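Local structure of putative Xylose isomerase (Rhodospirillum rubrum, 3QXB) at residues M20-N25 with K307-A312; R38-V43 with A76-K81; E50-T55 with L84-T89; I245-G250 with G262-Q267. The protein binds iron and manganese ions in a xylose isomerase-like TIM barrel and is probably an isomerase, although its substrate remains unspecified. One frame throughout, in Å; residues are numbered along the deposited sequence.

Contact 1: M20-N25 with K307-A312; sequences MKLGVN and KALKAA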
loop_
_atom_site.group_PDB
_atom_site.type_symbol
_atom_site.label_atom_id
_atom_site.label_comp_id
_atom_site.label_asym_id
_atom_site.label_seq_id
_atom_site.Cartn_x
_atom_site.Cartn_y
_atom_site.Cartn_z
HETATM N N MSE A 20 -22.127 -4.828 -21.307
HETATM C CA MSE A 20 -20.845 -5.387 -20.907
HETATM C C MSE A 20 -20.938 -5.971 -19.491
HETATM O O MSE A 20 -21.792 -5.569 -18.694
HETATM C CB MSE A 20 -19.732 -4.327 -21.000
HETATM C CG MSE A 20 -19.892 -3.077 -20.069
HETATM SE SE MSE A 20 -18.640 -1.597 -20.349
HETATM C CE MSE A 20 -19.853 -0.205 -19.817
ATOM N N LYS A 21 -20.057 -6.929 -19.193
ATOM C CA LYS A 21 -20.090 -7.648 -17.941
ATOM C C LYS A 21 -19.274 -6.818 -16.966
ATOM O O LYS A 21 -18.048 -6.793 -17.010
ATOM C CB LYS A 21 -19.515 -9.070 -18.075
ATOM C CG LYS A 21 -19.579 -9.903 -16.772
ATOM C CD LYS A 21 -18.937 -11.249 -16.994
ATOM C CE LYS A 21 -18.872 -12.120 -15.767
ATOM N NZ LYS A 21 -17.888 -13.227 -15.958
ATOM N N LEU A 22 -19.984 -6.115 -16.106
ATOM C CA LEU A 22 -19.356 -5.281 -15.120
ATOM C C LEU A 22 -19.202 -6.055 -13.828
ATOM O O LEU A 22 -20.085 -6.852 -13.454
ATOM C CB LEU A 22 -20.204 -4.042 -14.843
ATOM C CG LEU A 22 -20.427 -3.077 -15.993
ATOM C CD1 LEU A 22 -21.471 -2.035 -15.548
ATOM C CD2 LEU A 22 -19.110 -2.435 -16.442
ATOM N N GLY A 23 -18.083 -5.797 -13.149
ATOM C CA GLY A 23 -17.849 -6.321 -11.835
ATOM C C GLY A 23 -17.167 -5.252 -10.961
ATOM O O GLY A 23 -16.851 -4.154 -11.439
ATOM N N VAL A 24 -16.944 -5.548 -9.684
ATOM C CA VAL A 24 -16.169 -4.636 -8.845
ATOM C C VAL A 24 -15.037 -5.306 -8.073
ATOM O O VAL A 24 -15.205 -6.364 -7.502
ATOM C CB VAL A 24 -17.126 -3.821 -7.911
ATOM C CG1 VAL A 24 -17.903 -4.743 -6.930
ATOM C CG2 VAL A 24 -16.356 -2.721 -7.192
ATOM N N ASN A 25 -13.864 -4.678 -8.066
ATOM C CA ASN A 25 -12.797 -5.057 -7.174
ATOM C C ASN A 25 -13.042 -4.301 -5.861
ATOM O O ASN A 25 -13.308 -3.102 -5.835
ATOM C CB ASN A 25 -11.431 -4.739 -7.804
ATOM C CG ASN A 25 -10.282 -5.002 -6.875
ATOM O OD1 ASN A 25 -10.211 -4.418 -5.822
ATOM N ND2 ASN A 25 -9.378 -5.919 -7.253
ATOM N N LYS A 307 -23.545 3.733 -11.799
ATOM C CA LYS A 307 -24.651 4.233 -12.642
ATOM C C LYS A 307 -24.146 4.723 -13.997
ATOM O O LYS A 307 -24.767 4.437 -15.005
ATOM C CB LYS A 307 -25.460 5.338 -11.964
ATOM C CG LYS A 307 -26.635 4.858 -11.119
ATOM C CD LYS A 307 -27.499 6.060 -10.617
ATOM C CE LYS A 307 -27.893 5.869 -9.140
ATOM N N ALA A 308 -23.005 5.423 -14.009
ATOM C CA ALA A 308 -22.419 5.945 -15.244
ATOM C C ALA A 308 -22.032 4.790 -16.160
ATOM O O ALA A 308 -22.310 4.831 -17.353
ATOM C CB ALA A 308 -21.192 6.830 -14.944
ATOM N N LEU A 309 -21.412 3.755 -15.597
ATOM C CA LEU A 309 -21.003 2.572 -16.375
ATOM C C LEU A 309 -22.212 1.832 -16.948
ATOM O O LEU A 309 -22.241 1.457 -18.139
ATOM C CB LEU A 309 -20.161 1.622 -15.522
ATOM C CG LEU A 309 -18.705 1.996 -15.244
ATOM C CD1 LEU A 309 -18.137 1.137 -14.089
ATOM C CD2 LEU A 309 -17.848 1.901 -16.514
ATOM N N LYS A 310 -23.235 1.637 -16.121
ATOM C CA LYS A 310 -24.474 0.973 -16.608
ATOM C C LYS A 310 -25.232 1.763 -17.681
ATOM O O LYS A 310 -25.999 1.170 -18.437
ATOM C CB LYS A 310 -25.419 0.674 -15.441
ATOM C CG LYS A 310 -24.936 -0.471 -14.541
ATOM C CD LYS A 310 -25.732 -0.515 -13.263
ATOM C CE LYS A 310 -25.623 -1.853 -12.565
ATOM N NZ LYS A 310 -26.629 -1.867 -11.462
ATOM N N ALA A 311 -24.985 3.071 -17.753
ATOM C CA ALA A 311 -25.611 3.974 -18.702
ATOM C C ALA A 311 -25.088 3.847 -20.134
ATOM O O ALA A 311 -25.684 4.398 -21.054
ATOM C CB ALA A 311 -25.446 5.468 -18.179
ATOM N N ALA A 312 -23.981 3.138 -20.334
ATOM C CA ALA A 312 -23.413 2.952 -21.667
ATOM C C ALA A 312 -24.365 2.168 -22.576
ATOM O O ALA A 312 -25.170 1.368 -22.112
ATOM C CB ALA A 312 -22.071 2.269 -21.583
#
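Leu22 and Leu309 mark the nearest backbone approach, their CA atoms 8.1 Å apart, where the first strand of a TIM barrel, 22-25, meets the last helix, 295-310. The contact illustrates how a closed barrel brings the two ends of a chain together: the gap is bridged by van der Waals contact, and no hydrogen bond crosses it. Leu22 points toward the helix. With CG opposite the carbonyl carbon (chi1 -63°), its CD1 branch is sent to two neighbouring helix residues at once, lying 3.9 Å from Leu309 CB and also 3.9 Å from Lys310 CG. Lys310 starts out from the helix in the other direction, so it meets Leu22 through its CG methylene, while its extended chain carries NZ on to the carbonyl O of Gly48. Around this pair, Leu22 and Leu309 both pack on Ile245 of strand 240-245, and Leu309 also touches Phe258 and Leu269, which makes the site a hydrophobic seam between the strands and the outer helices. Met20, a selenomethionine ahead of the strand, closes the seam near the end of the helix. Its chain bends at chi3 (149°) and turns the terminal methyl toward the helix backbone, where CE lies 3.8 Å from Ala312 CB and, in a van der Waals contact with a polar atom, 3.4 Å from Leu309 O.

Contact 2: R38-V43 with A76-K81; sequences RLAGLV and AKAFRK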
loop_
_atom_site.group_PDB
_atom_site.type_symbol
_atom_site.label_atom_id
_atom_site.label_comp_id
_atom_site.label_asym_id
_atom_site.label_seq_id
_atom_site.Cartn_x
_atom_site.Cartn_y
_atom_site.Cartn_z
ATOM N N ARG A 38 -22.434 -6.473 5.582
ATOM C CA ARG A 38 -22.657 -5.062 5.175
ATOM C C ARG A 38 -21.981 -4.839 3.822
ATOM O O ARG A 38 -22.553 -4.173 2.961
ATOM C CB ARG A 38 -22.106 -4.056 6.223
ATOM C CG ARG A 38 -21.638 -2.618 5.688
ATOM C CD ARG A 38 -22.674 -1.420 5.759
ATOM N NE ARG A 38 -23.174 -0.932 4.443
ATOM C CZ ARG A 38 -23.536 0.338 4.140
ATOM N NH1 ARG A 38 -23.437 1.330 5.034
ATOM N NH2 ARG A 38 -23.975 0.634 2.912
ATOM N N LEU A 39 -20.781 -5.398 3.641
ATOM C CA LEU A 39 -20.037 -5.244 2.361
ATOM C C LEU A 39 -20.795 -5.902 1.220
ATOM O O LEU A 39 -21.025 -5.289 0.173
ATOM C CB LEU A 39 -18.589 -5.772 2.431
ATOM C CG LEU A 39 -17.632 -5.437 1.266
ATOM C CD1 LEU A 39 -17.662 -3.965 0.844
ATOM C CD2 LEU A 39 -16.194 -5.850 1.526
ATOM N N ALA A 40 -21.200 -7.143 1.438
ATOM C CA ALA A 40 -22.025 -7.896 0.472
ATOM C C ALA A 40 -23.303 -7.145 0.109
ATOM O O ALA A 40 -23.679 -7.102 -1.038
ATOM C CB ALA A 40 -22.352 -9.300 1.019
ATOM N N GLY A 41 -23.967 -6.553 1.085
ATOM C CA GLY A 41 -25.210 -5.821 0.843
ATOM C C GLY A 41 -24.985 -4.520 0.081
ATOM O O GLY A 41 -25.773 -4.129 -0.749
ATOM N N LEU A 42 -23.890 -3.859 0.371
ATOM C CA LEU A 42 -23.453 -2.678 -0.349
ATOM C C LEU A 42 -23.195 -2.966 -1.837
ATOM O O LEU A 42 -23.597 -2.193 -2.682
ATOM C CB LEU A 42 -22.180 -2.163 0.292
ATOM C CG LEU A 42 -21.638 -0.803 -0.120
ATOM C CD1 LEU A 42 -20.632 -0.343 0.915
ATOM C CD2 LEU A 42 -21.018 -0.808 -1.484
ATOM N N VAL A 43 -22.506 -4.058 -2.157
ATOM C CA VAL A 43 -22.260 -4.373 -3.551
ATOM C C VAL A 43 -23.588 -4.742 -4.234
ATOM O O VAL A 43 -23.850 -4.343 -5.382
ATOM C CB VAL A 43 -21.238 -5.493 -3.693
ATOM C CG1 VAL A 43 -21.201 -6.010 -5.130
ATOM C CG2 VAL A 43 -19.839 -4.989 -3.221
ATOM N N ALA A 76 -16.443 -14.782 1.968
ATOM C CA ALA A 76 -16.975 -15.701 0.892
ATOM C C ALA A 76 -18.396 -16.121 1.135
ATOM O O ALA A 76 -19.259 -16.079 0.221
ATOM C CB ALA A 76 -16.060 -16.937 0.708
ATOM N N LYS A 77 -18.697 -16.468 2.374
ATOM C CA LYS A 77 -20.037 -16.918 2.716
ATOM C C LYS A 77 -21.062 -15.797 2.612
ATOM O O LYS A 77 -22.191 -16.023 2.154
ATOM C CB LYS A 77 -20.044 -17.541 4.118
ATOM C CG LYS A 77 -21.390 -18.030 4.668
ATOM C CD LYS A 77 -21.209 -18.796 6.021
ATOM C CE LYS A 77 -22.484 -19.549 6.495
ATOM N NZ LYS A 77 -23.656 -18.639 6.636
ATOM N N ALA A 78 -20.713 -14.610 3.078
ATOM C CA ALA A 78 -21.640 -13.491 3.022
ATOM C C ALA A 78 -21.933 -13.122 1.569
ATOM O O ALA A 78 -23.081 -12.835 1.217
ATOM C CB ALA A 78 -21.077 -12.286 3.781
ATOM N N PHE A 79 -20.909 -13.131 0.717
ATOM C CA PHE A 79 -21.138 -12.807 -0.683
ATOM C C PHE A 79 -22.029 -13.856 -1.380
ATOM O O PHE A 79 -22.955 -13.497 -2.122
ATOM C CB PHE A 79 -19.808 -12.592 -1.426
ATOM C CG PHE A 79 -19.281 -11.187 -1.305
ATOM C CD1 PHE A 79 -18.833 -10.696 -0.074
ATOM C CD2 PHE A 79 -19.299 -10.334 -2.392
ATOM C CE1 PHE A 79 -18.390 -9.392 0.040
ATOM C CE2 PHE A 79 -18.831 -9.037 -2.272
ATOM C CZ PHE A 79 -18.378 -8.575 -1.076
ATOM N N ARG A 80 -21.762 -15.135 -1.115
ATOM C CA ARG A 80 -22.537 -16.223 -1.718
ATOM C C ARG A 80 -23.995 -16.129 -1.277
ATOM O O ARG A 80 -24.897 -16.310 -2.090
ATOM C CB ARG A 80 -21.940 -17.604 -1.374
ATOM C CG ARG A 80 -22.838 -18.793 -1.741
ATOM C CD ARG A 80 -22.210 -20.167 -1.422
ATOM N NE ARG A 80 -21.669 -20.263 -0.060
ATOM C CZ ARG A 80 -22.388 -20.565 1.017
ATOM N NH1 ARG A 80 -23.682 -20.795 0.899
ATOM N NH2 ARG A 80 -21.821 -20.621 2.217
ATOM N N LYS A 81 -24.221 -15.804 -0.004
ATOM C CA LYS A 81 -25.587 -15.642 0.543
ATOM C C LYS A 81 -26.308 -14.421 -0.045
ATOM O O LYS A 81 -27.505 -14.468 -0.246
ATOM C CB LYS A 81 -25.575 -15.585 2.089
ATOM C CG LYS A 81 -25.328 -16.954 2.778
ATOM C CD LYS A 81 -25.259 -16.790 4.333
#
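Ala40 lies against Phe79 where helices 36-46 and 65-81 run side by side, and the pair shows how a small residue lets an aromatic ring settle against a helix backbone. The segment axes approach to 8.6 Å with 36° between their directions, and the CA atoms of Ala40 and Phe79 come within 5.1 Å. The bump is the Phe79 ring. The hollow is the surface of the first helix at Ala40, which has only a methyl to offer, with the larger Leu39 and Val43 bounding it. Ala40 CA sits over one face of the ring, 4.1 Å from its centroid and 17° off the normal, a CH-pi contact; Ala40 CB lies over the same ring, 3.9 Å from Phe79 CD1. Leu39, its CG swung away from the backbone N (chi1 -169°), meets the edge of the ring, with CG 4.0 Å from Phe79 CZ. Val43 CG2 approaches Phe79 CE2 obliquely at 4.3 Å. In return, the Ala40 methyl fits against the second helix, where CB lies 3.6 Å from Ala78 O. Replacing Phe79 by an alanine would probably open a gap between Leu39 and Val43 and strip the CH-pi cover from Ala40. Ala78 also packs on Pro36 and Asp37 at the start of the first helix. On the barrel side, Val43 and Phe79 both rest on Val52 of strand 51-55, so two successive outer helices share one strand residue as their floor, while Leu42 on another flank touches Leu299 of helix 295-310.

Contact 3: E50-T55 with L84-T89; sequences EYVQYT and LTIEST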
loop_
_atom_site.group_PDB
_atom_site.type_symbol
_atom_site.label_atom_id
_atom_site.label_comp_id
_atom_site.label_asym_id
_atom_site.label_seq_id
_atom_site.Cartn_x
_atom_site.Cartn_y
_atom_site.Cartn_z
ATOM N N GLU A 50 -23.022 -7.941 -9.424
ATOM C CA GLU A 50 -23.058 -9.374 -9.124
ATOM C C GLU A 50 -21.659 -9.993 -9.111
ATOM O O GLU A 50 -21.315 -10.806 -8.231
ATOM C CB GLU A 50 -23.954 -10.001 -10.197
ATOM C CG GLU A 50 -24.074 -11.456 -10.102
ATOM C CD GLU A 50 -24.974 -12.029 -11.184
ATOM O OE1 GLU A 50 -25.617 -11.241 -11.943
ATOM O OE2 GLU A 50 -25.003 -13.270 -11.233
ATOM N N TYR A 51 -20.805 -9.522 -10.006
ATOM C CA TYR A 51 -19.435 -10.026 -10.126
ATOM C C TYR A 51 -18.403 -9.219 -9.324
ATOM O O TYR A 51 -18.280 -7.993 -9.445
ATOM C CB TYR A 51 -19.067 -10.158 -11.582
ATOM C CG TYR A 51 -20.116 -10.982 -12.318
ATOM C CD1 TYR A 51 -20.198 -12.354 -12.152
ATOM C CD2 TYR A 51 -21.056 -10.375 -13.142
ATOM C CE1 TYR A 51 -21.187 -13.123 -12.824
ATOM C CE2 TYR A 51 -22.037 -11.129 -13.805
ATOM C CZ TYR A 51 -22.088 -12.502 -13.639
ATOM O OH TYR A 51 -23.051 -13.235 -14.307
ATOM N N VAL A 52 -17.655 -9.946 -8.507
ATOM C CA VAL A 52 -16.777 -9.352 -7.547
ATOM C C VAL A 52 -15.356 -9.921 -7.651
ATOM O O VAL A 52 -15.180 -11.115 -7.872
ATOM C CB VAL A 52 -17.314 -9.645 -6.157
ATOM C CG1 VAL A 52 -16.348 -9.152 -5.100
ATOM C CG2 VAL A 52 -18.754 -9.066 -5.964
ATOM N N GLN A 53 -14.356 -9.061 -7.501
ATOM C CA GLN A 53 -12.971 -9.491 -7.313
ATOM C C GLN A 53 -12.559 -9.061 -5.930
ATOM O O GLN A 53 -12.569 -7.851 -5.600
ATOM C CB GLN A 53 -12.036 -8.911 -8.370
ATOM C CG GLN A 53 -10.689 -9.472 -8.359
ATOM C CD GLN A 53 -9.871 -9.049 -9.545
ATOM O OE1 GLN A 53 -9.536 -7.865 -9.706
ATOM N NE2 GLN A 53 -9.523 -10.035 -10.402
ATOM N N TYR A 54 -12.232 -10.050 -5.108
ATOM C CA TYR A 54 -11.879 -9.815 -3.724
ATOM C C TYR A 54 -10.422 -9.402 -3.700
ATOM O O TYR A 54 -9.640 -9.940 -4.462
ATOM C CB TYR A 54 -12.101 -11.101 -2.957
ATOM C CG TYR A 54 -11.767 -11.080 -1.471
ATOM C CD1 TYR A 54 -12.707 -10.673 -0.519
ATOM C CD2 TYR A 54 -10.547 -11.529 -1.021
ATOM C CE1 TYR A 54 -12.405 -10.678 0.855
ATOM C CE2 TYR A 54 -10.269 -11.573 0.330
ATOM C CZ TYR A 54 -11.192 -11.137 1.263
ATOM O OH TYR A 54 -10.831 -11.172 2.632
ATOM N N THR A 55 -10.056 -8.430 -2.864
ATOM C CA THR A 55 -8.669 -7.933 -2.823
ATOM C C THR A 55 -7.887 -8.510 -1.607
ATOM O O THR A 55 -8.428 -8.618 -0.501
ATOM C CB THR A 55 -8.621 -6.374 -2.783
ATOM O OG1 THR A 55 -7.261 -5.911 -2.714
ATOM C CG2 THR A 55 -9.402 -5.787 -1.576
ATOM N N LEU A 84 -24.000 -12.987 -4.788
ATOM C CA LEU A 84 -22.870 -12.434 -5.550
ATOM C C LEU A 84 -21.846 -13.533 -5.839
ATOM O O LEU A 84 -21.717 -14.502 -5.096
ATOM C CB LEU A 84 -22.225 -11.276 -4.776
ATOM C CG LEU A 84 -23.224 -10.201 -4.284
ATOM C CD1 LEU A 84 -22.540 -9.262 -3.356
ATOM C CD2 LEU A 84 -23.945 -9.436 -5.429
ATOM N N THR A 85 -21.099 -13.366 -6.911
ATOM C CA THR A 85 -20.086 -14.320 -7.308
ATOM C C THR A 85 -18.734 -13.677 -7.218
ATOM O O THR A 85 -18.421 -12.796 -8.006
ATOM C CB THR A 85 -20.303 -14.780 -8.767
ATOM O OG1 THR A 85 -21.608 -15.357 -8.879
ATOM C CG2 THR A 85 -19.246 -15.790 -9.220
ATOM N N ILE A 86 -17.938 -14.131 -6.251
ATOM C CA ILE A 86 -16.512 -13.806 -6.190
ATOM C C ILE A 86 -15.733 -14.694 -7.194
ATOM O O ILE A 86 -15.499 -15.901 -6.955
ATOM C CB ILE A 86 -15.931 -13.941 -4.803
ATOM C CG1 ILE A 86 -16.699 -13.069 -3.802
ATOM C CG2 ILE A 86 -14.392 -13.555 -4.826
ATOM C CD1 ILE A 86 -16.079 -13.049 -2.417
ATOM N N GLU A 87 -15.463 -14.093 -8.358
ATOM C CA GLU A 87 -14.750 -14.739 -9.448
ATOM C C GLU A 87 -13.259 -14.965 -9.229
ATOM O O GLU A 87 -12.666 -15.929 -9.770
ATOM C CB GLU A 87 -14.987 -13.926 -10.744
ATOM C CG GLU A 87 -16.448 -13.953 -11.132
ATOM C CD GLU A 87 -16.735 -13.329 -12.501
ATOM O OE1 GLU A 87 -16.278 -12.202 -12.757
ATOM O OE2 GLU A 87 -17.416 -13.996 -13.297
ATOM N N SER A 88 -12.648 -14.109 -8.423
ATOM C CA SER A 88 -11.227 -14.207 -8.189
ATOM C C SER A 88 -10.877 -13.353 -7.021
ATOM O O SER A 88 -11.645 -12.504 -6.594
ATOM C CB SER A 88 -10.409 -13.731 -9.387
ATOM O OG SER A 88 -10.850 -12.462 -9.841
ATOM N N THR A 89 -9.701 -13.620 -6.489
ATOM C CA THR A 89 -9.052 -12.800 -5.503
ATOM C C THR A 89 -7.898 -12.214 -6.265
ATOM O O THR A 89 -7.509 -12.725 -7.328
ATOM C CB THR A 89 -8.493 -13.587 -4.264
ATOM O OG1 THR A 89 -7.543 -14.571 -4.681
ATOM C CG2 THR A 89 -9.626 -14.233 -3.431
#
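Gln53 NE2 donates to Ser88 OG across the strands over 2.8 Å, a nearly straight bond (163°) with the hydroxyl close to the amide plane. With CG opposite the backbone N (chi1 -171°) and the chain extended, Gln53 places its amide so that NE2 meets Ser88 while OE1 accepts from His244 NE2 and Asn25 ND2. Since His244 is a metal ligand, Gln53 is a second-shell residue, gripped on both sides of its amide. A leucine in its place would probably leave Ser88 OG without its donor and His244 NE2 without this acceptor, so that the histidine ring is freer to turn. Backbone bonds join the rest: Thr85 N to Glu50 O at 2.9 Å, then Val52 N to Thr85 O, Glu87 N to Val52 O, and Tyr54 N to Ser88 O. These are neighbouring parallel strands of the TIM barrel, 51-55 and 85-90, linked by helix 65-81 in a beta-alpha-beta crossover. Between the bridges of Val52 with Ile86 and Tyr54 with Thr89, the second strand has one extra residue, a beta bulge that includes Glu87 with helical backbone angles. The Glu87 carboxylate crosses the Tyr51 ring obliquely, planes 32° apart, with OE2 3.4 Å from Tyr51 CD1; its oxygens are held by Lys21 in a salt bridge and by Thr282 OG1. On the sheet face that carries Val52 and Ile86, Val52 CG1 meets Ile86 CG1 at 4.1 Å and Tyr54 CB meets Ile86 CG2 at 3.8 Å. Farther along, Thr89 CG2 lies 3.7 Å from Tyr54 CD2.

Contact 4: I245-G250 with G262-Q267; sequences IQQTDG and GVVTPQ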
loop_
_atom_site.group_PDB
_atom_site.type_symbol
_atom_site.label_atom_id
_atom_site.label_comp_id
_atom_site.label_asym_id
_atom_site.label_seq_id
_atom_site.Cartn_x
_atom_site.Cartn_y
_atom_site.Cartn_z
ATOM N N ILE A 245 -11.041 -1.925 -15.005
ATOM C CA ILE A 245 -11.445 -0.688 -15.647
ATOM C C ILE A 245 -11.320 0.442 -14.616
ATOM O O ILE A 245 -11.579 0.254 -13.445
ATOM C CB ILE A 245 -12.858 -0.785 -16.279
ATOM C CG1 ILE A 245 -13.949 -1.069 -15.248
ATOM C CG2 ILE A 245 -12.899 -1.840 -17.457
ATOM C CD1 ILE A 245 -15.383 -0.957 -15.835
ATOM N N GLN A 246 -10.944 1.625 -15.101
ATOM C CA GLN A 246 -10.811 2.843 -14.305
ATOM C C GLN A 246 -10.855 4.019 -15.264
ATOM O O GLN A 246 -10.715 3.849 -16.481
ATOM C CB GLN A 246 -9.472 2.877 -13.581
ATOM C CG GLN A 246 -8.314 2.348 -14.465
ATOM C CD GLN A 246 -6.977 2.954 -14.094
ATOM O OE1 GLN A 246 -6.842 4.188 -14.013
ATOM N NE2 GLN A 246 -5.973 2.107 -13.898
ATOM N N GLN A 247 -11.064 5.206 -14.714
ATOM C CA GLN A 247 -11.003 6.425 -15.479
ATOM C C GLN A 247 -9.607 6.984 -15.297
ATOM O O GLN A 247 -8.974 6.828 -14.234
ATOM C CB GLN A 247 -12.117 7.408 -15.055
ATOM C CG GLN A 247 -12.280 8.661 -15.859
ATOM C CD GLN A 247 -12.524 8.454 -17.348
ATOM O OE1 GLN A 247 -11.622 8.064 -18.067
ATOM N NE2 GLN A 247 -13.725 8.804 -17.823
ATOM N N THR A 248 -9.094 7.565 -16.373
ATOM C CA THR A 248 -7.737 8.055 -16.367
ATOM C C THR A 248 -7.572 9.124 -17.447
ATOM O O THR A 248 -8.362 9.172 -18.383
ATOM C CB THR A 248 -6.753 6.892 -16.625
ATOM O OG1 THR A 248 -5.419 7.388 -16.652
ATOM C CG2 THR A 248 -7.090 6.184 -17.964
ATOM N N ASP A 249 -6.561 9.979 -17.297
ATOM C CA ASP A 249 -6.173 10.895 -18.369
ATOM C C ASP A 249 -5.022 10.318 -19.174
ATOM O O ASP A 249 -4.555 10.934 -20.118
ATOM C CB ASP A 249 -5.801 12.287 -17.817
ATOM C CG ASP A 249 -4.629 12.238 -16.869
ATOM O OD1 ASP A 249 -4.126 11.124 -16.594
ATOM O OD2 ASP A 249 -4.232 13.292 -16.373
ATOM N N GLY A 250 -4.536 9.150 -18.785
ATOM C CA GLY A 250 -3.472 8.512 -19.523
ATOM C C GLY A 250 -2.088 9.048 -19.223
ATOM O O GLY A 250 -1.146 8.641 -19.882
ATOM N N GLY A 262 -11.959 12.058 -18.294
ATOM C CA GLY A 262 -10.801 11.312 -18.758
ATOM C C GLY A 262 -11.120 10.570 -20.041
ATOM O O GLY A 262 -12.210 10.743 -20.614
ATOM N N VAL A 263 -10.179 9.743 -20.493
ATOM C CA VAL A 263 -10.214 9.173 -21.851
ATOM C C VAL A 263 -10.911 7.826 -21.897
ATOM O O VAL A 263 -11.193 7.317 -22.975
ATOM C CB VAL A 263 -8.789 9.005 -22.448
ATOM C CG1 VAL A 263 -8.142 10.376 -22.647
ATOM C CG2 VAL A 263 -7.907 8.112 -21.555
ATOM N N VAL A 264 -11.190 7.252 -20.722
ATOM C CA VAL A 264 -11.854 5.952 -20.638
ATOM C C VAL A 264 -13.302 6.198 -20.243
ATOM O O VAL A 264 -13.701 6.065 -19.081
ATOM C CB VAL A 264 -11.153 5.002 -19.641
ATOM C CG1 VAL A 264 -11.879 3.652 -19.576
ATOM C CG2 VAL A 264 -9.710 4.824 -20.065
ATOM N N THR A 265 -14.082 6.563 -21.238
ATOM C CA THR A 265 -15.495 6.824 -21.068
ATOM C C THR A 265 -16.255 5.499 -21.022
ATOM O O THR A 265 -15.827 4.519 -21.609
ATOM C CB THR A 265 -16.034 7.708 -22.241
ATOM O OG1 THR A 265 -16.067 6.948 -23.440
ATOM C CG2 THR A 265 -15.144 8.949 -22.459
ATOM N N PRO A 266 -17.371 5.451 -20.291
ATOM C CA PRO A 266 -18.220 4.262 -20.293
ATOM C C PRO A 266 -18.563 3.739 -21.672
ATOM O O PRO A 266 -18.530 2.528 -21.885
ATOM C CB PRO A 266 -19.486 4.732 -19.597
ATOM C CG PRO A 266 -18.980 5.766 -18.627
ATOM C CD PRO A 266 -17.835 6.461 -19.318
ATOM N N GLN A 267 -18.880 4.635 -22.602
ATOM C CA GLN A 267 -19.215 4.217 -23.968
ATOM C C GLN A 267 -18.048 3.596 -24.743
ATOM O O GLN A 267 -18.274 2.730 -25.595
ATOM C CB GLN A 267 -19.783 5.382 -24.798
ATOM C CG GLN A 267 -20.405 4.899 -26.121
ATOM C CD GLN A 267 -21.550 3.921 -25.912
ATOM O OE1 GLN A 267 -22.375 4.105 -25.019
ATOM N NE2 GLN A 267 -21.609 2.878 -26.733
#
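Gln247 folds its amide back toward Val264 through two torsions: CG lies trans to the backbone N (chi1 -174°), and the chain then bends at chi2 (57°). OE1 thereby accepts from Val264 N at 2.8 Å and, within its own loop, from Thr248 N at 3.1 Å, each donor in the carbonyl plane on a lone pair. Thr248 OG1 accepts from Gly250 N, an ST turn, while Thr248 CG2 packs 3.6 Å from Val264 CG2. Its carbonyl completes the join: Val263 N donates to Thr248 O over 2.8 Å, almost straight (164°). Gly262 lies so close to this carbonyl and to Gln247 OE1 that a side chain would collide with both. Val264 CG1 presses within 3.3 Å of Gln246 O, a buried oxygen without a polar partner. Thr265 then caps helix 266-275 by accepting from Arg268 N. These bonds tie together the two ends of the loop after strand 240-245, at the C-terminal ends of the barrel strands, where TIM-barrel enzymes typically hold their active sites; here the Gln246 amide, bonded to His255 N and to the carboxylates of Asp253 and Asp213, forms a second shell to the metal site.

All four contacts belong to one closed eight-stranded barrel. Contact 1 joins its chain ends and encloses the others in sequence; contacts 2 and 3 interleave along the chain, and contact 4 follows both. Contacts 2 and 3 are close, their centres about 10 Å apart, and a probable hydrogen bond between Phe79 O and Leu84 N ties helix layer to sheet. Contact 1 reaches contact 3 through the neighbouring strands 22-25 and 51-55, probably bonded from Val24 N to Tyr51 O; it touches contact 4 where Ala312 and Met20 meet Pro266. The centres of contacts 2 and 4 are about 28 Å apart, without touching. Contacts 3 and 4 do not touch either, yet each sends a glutamine toward the metal site, from different sectors of the barrel.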